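Side-chain contacts in glycerol Dehydrogenase (Unidentified, PDB 5XN8), which probably catalyses the NAD-dependent oxidation of glycerol to dihydroxyacetone, letting microorganisms use glycerol as a carbon source when oxygen is absent: residues K180-D184 with A185-S189; Q286-P289 with M290-E294. One frame throughout, in Å; residues are numbered along the deposited sequence.

Interaction 1. Residues K180-D184 with A185-S189; sequences KACYD and ARATS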
# COMPACT_ATOMS: atom_id res chain seq x y z
N LYS A 180 27.94 3.48 1.53
CA LYS A 180 27.21 2.22 1.27
C LYS A 180 28.01 1.23 0.42
O LYS A 180 27.90 0.02 0.61
CB LYS A 180 25.84 2.51 0.64
CG LYS A 180 24.93 1.32 0.40
CD LYS A 180 24.71 0.51 1.67
CE LYS A 180 23.51 -0.41 1.56
NZ LYS A 180 23.78 -1.61 0.71
N ALA A 181 28.82 1.74 -0.50
CA ALA A 181 29.71 0.92 -1.33
C ALA A 181 30.88 0.34 -0.54
O ALA A 181 31.31 -0.78 -0.81
CB ALA A 181 30.23 1.73 -2.51
N CYS A 182 31.41 1.11 0.40
CA CYS A 182 32.42 0.61 1.34
C CYS A 182 31.83 -0.40 2.33
O CYS A 182 32.48 -1.39 2.68
CB CYS A 182 33.10 1.76 2.09
SG CYS A 182 34.14 2.78 1.02
N TYR A 183 30.61 -0.15 2.78
CA TYR A 183 29.90 -1.07 3.68
C TYR A 183 29.67 -2.43 3.00
O TYR A 183 29.99 -3.47 3.59
CB TYR A 183 28.57 -0.46 4.12
CG TYR A 183 27.78 -1.26 5.12
CD1 TYR A 183 28.21 -1.40 6.44
CD2 TYR A 183 26.58 -1.87 4.76
CE1 TYR A 183 27.47 -2.13 7.37
CE2 TYR A 183 25.83 -2.60 5.67
CZ TYR A 183 26.27 -2.73 6.97
OH TYR A 183 25.53 -3.46 7.87
N ASP A 184 29.15 -2.41 1.78
CA ASP A 184 28.96 -3.63 0.99
C ASP A 184 30.28 -4.32 0.67
O ASP A 184 30.36 -5.55 0.68
CB ASP A 184 28.21 -3.35 -0.32
CG ASP A 184 26.78 -2.89 -0.11
OD1 ASP A 184 26.18 -3.20 0.96
OD2 ASP A 184 26.25 -2.21 -1.01
N ALA A 185 31.32 -3.54 0.38
CA ALA A 185 32.65 -4.08 0.08
C ALA A 185 33.43 -4.59 1.28
O ALA A 185 34.42 -5.28 1.10
CB ALA A 185 33.48 -3.05 -0.63
N ARG A 186 33.00 -4.22 2.48
CA ARG A 186 33.74 -4.45 3.72
C ARG A 186 35.11 -3.76 3.64
O ARG A 186 36.13 -4.33 4.01
CB ARG A 186 33.86 -5.96 4.04
CG ARG A 186 32.57 -6.76 3.89
CD ARG A 186 31.73 -6.82 5.14
NE ARG A 186 31.42 -5.48 5.64
CZ ARG A 186 31.25 -5.13 6.92
NH1 ARG A 186 31.34 -5.99 7.92
NH2 ARG A 186 30.98 -3.85 7.20
N ALA A 187 35.09 -2.52 3.15
CA ALA A 187 36.30 -1.74 2.93
C ALA A 187 36.61 -0.89 4.16
O ALA A 187 35.71 -0.34 4.78
CB ALA A 187 36.14 -0.86 1.72
N THR A 188 37.89 -0.78 4.49
CA THR A 188 38.36 -0.02 5.64
C THR A 188 38.21 1.49 5.40
O THR A 188 38.48 1.97 4.28
CB THR A 188 39.86 -0.32 5.90
OG1 THR A 188 40.08 -1.73 5.94
CG2 THR A 188 40.34 0.34 7.19
N SER A 189 37.81 2.22 6.44
CA SER A 189 37.72 3.68 6.40
C SER A 189 38.95 4.32 7.05
O SER A 189 39.80 3.64 7.61
CB SER A 189 36.45 4.14 7.12
OG SER A 189 36.53 3.90 8.51

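Interaction 2. Residues Q286-P289 with M290-E294; sequences QNSP and MEEIE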
# COMPACT_ATOMS: atom_id res chain seq x y z
N GLN A 286 28.09 1.18 -10.57
CA GLN A 286 27.45 0.13 -9.74
C GLN A 286 26.06 -0.30 -10.24
O GLN A 286 25.41 -1.14 -9.62
CB GLN A 286 27.39 0.56 -8.26
CG GLN A 286 26.37 1.63 -7.90
CD GLN A 286 26.67 2.33 -6.58
OE1 GLN A 286 27.83 2.42 -6.16
NE2 GLN A 286 25.64 2.84 -5.92
N ASN A 287 25.63 0.25 -11.38
CA ASN A 287 24.35 -0.07 -12.00
C ASN A 287 23.18 0.12 -11.07
O ASN A 287 22.40 -0.79 -10.83
CB ASN A 287 24.37 -1.49 -12.59
CG ASN A 287 23.22 -1.74 -13.52
OD1 ASN A 287 22.89 -0.89 -14.34
ND2 ASN A 287 22.58 -2.91 -13.39
N SER A 288 23.07 1.33 -10.53
CA SER A 288 21.93 1.70 -9.73
C SER A 288 20.71 1.78 -10.64
O SER A 288 20.86 2.02 -11.82
CB SER A 288 22.20 3.01 -8.98
OG SER A 288 21.97 4.21 -9.70
N PRO A 289 19.50 1.52 -10.09
CA PRO A 289 18.31 1.54 -10.96
C PRO A 289 18.02 2.93 -11.54
O PRO A 289 18.54 3.92 -11.05
CB PRO A 289 17.18 1.05 -10.05
CG PRO A 289 17.67 1.27 -8.67
CD PRO A 289 19.16 1.24 -8.69
N MET A 290 17.19 2.98 -12.57
CA MET A 290 16.96 4.22 -13.32
C MET A 290 16.31 5.30 -12.45
O MET A 290 16.77 6.44 -12.48
CB MET A 290 16.13 3.96 -14.58
CG MET A 290 16.08 5.13 -15.57
SD MET A 290 17.71 5.72 -16.11
CE MET A 290 17.28 7.19 -17.03
N GLU A 291 15.31 4.94 -11.66
CA GLU A 291 14.63 5.97 -10.83
C GLU A 291 15.56 6.55 -9.76
O GLU A 291 15.34 7.68 -9.34
CB GLU A 291 13.19 5.64 -10.34
CG GLU A 291 12.68 4.19 -10.35
CD GLU A 291 13.35 3.36 -9.27
OE1 GLU A 291 14.60 3.36 -9.27
OE2 GLU A 291 12.63 2.72 -8.44
N GLU A 292 16.60 5.82 -9.36
CA GLU A 292 17.64 6.35 -8.48
C GLU A 292 18.54 7.32 -9.25
O GLU A 292 18.88 8.40 -8.74
CB GLU A 292 18.47 5.22 -7.86
CG GLU A 292 19.50 5.73 -6.85
CD GLU A 292 19.98 4.66 -5.90
OE1 GLU A 292 20.77 3.78 -6.29
OE2 GLU A 292 19.60 4.67 -4.72
N ILE A 293 18.94 6.95 -10.46
CA ILE A 293 19.68 7.86 -11.34
C ILE A 293 18.87 9.14 -11.57
O ILE A 293 19.43 10.24 -11.52
CB ILE A 293 20.05 7.17 -12.69
CG1 ILE A 293 21.12 6.10 -12.47
CG2 ILE A 293 20.56 8.17 -13.72
CD1 ILE A 293 21.21 5.08 -13.59
N GLU A 294 17.57 9.00 -11.79
CA GLU A 294 16.69 10.15 -12.05
C GLU A 294 16.47 11.10 -10.85
O GLU A 294 16.34 12.32 -11.06
CB GLU A 294 15.34 9.68 -12.61
CG GLU A 294 15.42 9.19 -14.04
CD GLU A 294 14.06 8.81 -14.62
OE1 GLU A 294 13.01 9.04 -13.95
OE2 GLU A 294 14.01 8.25 -15.74

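Interaction 1. Residues K180-D184 with A185-S189
A Schellman motif closes the C-terminal end of helix 162-185, where Cys182 and Tyr183 in the last turn take bonds from Arg186 and Ala187. Its longer bond along the chain, Ala187 N to Cys182 O, is short at 2.9 Å and almost straight (174°), while Arg186 N reaches back to Tyr183 O at 3.3 Å. Positive phi at Arg186 makes the reversal possible. As is usual for this motif, the residues at its two ends also touch through apolar atoms: CB of Ala187 meets CB of Cys182 at 4.0 Å. The side chain of Arg186, bent at chi2 and chi3, brings Arg186 NE to 3.2 Å from Tyr183 O, close to the C=O direction, so one carbonyl is gripped by two donors of the same residue. The Arg186 guanidinium lies beside the Tyr183 ring, their planes 72° apart, with Arg186 NH2 3.8 Å from Tyr183 CD1. A salt bridge from Lys180 NZ to the syn lone pair of Asp184 OD1 (2.9 Å) spans one helical turn. Beyond the cap the chain runs toward helix 197-223, where Tyr183 OH makes a weak hydrogen bond with Glu197; Asn338 packs on Cys182 and Ala187, and Pro340 of a second subunit on Arg186.

Interaction 2. Residues Q286-P289 with M290-E294
Pro289 occupies the N-cap position of helix 290-303, and its carbonyl oxygen starts the helical hydrogen-bond ladder. Ile293 N binds Pro289 O at 3.1 Å, nearly straight (167°) and in the carbonyl plane; Glu292 N adds a weak bond to the same oxygen at 3.2 Å. The approach to this helix start is a short link from helix 271-285, turned by the positive phi of Asn287. Around the cap, two acidic side chains approach the proline ring from the same side, Glu291 near CB and Glu292 near CD. In Glu291 a chi1 well off any staggered position and a bend at chi2 (71°) together bring OE1 back to within 3.5 Å of Pro289 CB. Glu292 instead holds CG anti to its backbone N (chi1 -176°) and runs extended back alongside Ser288, its OE1 3.8 Å from Pro289 CD and a close 3.1 Å from Ser288 CB. In a fourth subunit, Lys216 binds Ser288 O and Asn287 OD1, and Glu213 accepts from Asn287 ND2, so the link also forms part of a subunit interface. The hydroxyl of Ser288 turns toward the first turn of the helix: buried and with no hydrogen-bonding partner in the model, OG rests 3.5 Å from the methylene CG1 of Ile293.

Overall arrangement
The two contacts illustrate opposite ends of helices: interaction 1 ends one, interaction 2 begins another. Their centres lie 19 Å apart, and their nearest atoms come to about 4 Å without touching. Phe177, earlier on the helix that interaction 1 terminates, packs on Gln286 and Glu292 of interaction 2, while Met339 touches both Ala181 and Gln286. The zinc site joins the helices that lead into both contacts. Asp171 of helix 162-185 and His271, at the start of helix 271-285, bind the zinc ion with His254. Cys182 lies closer to this centre, its side chain about 9 Å from that of His254 and about 13 Å from the zinc ion; residues 286-294 lie away from the annotated sites.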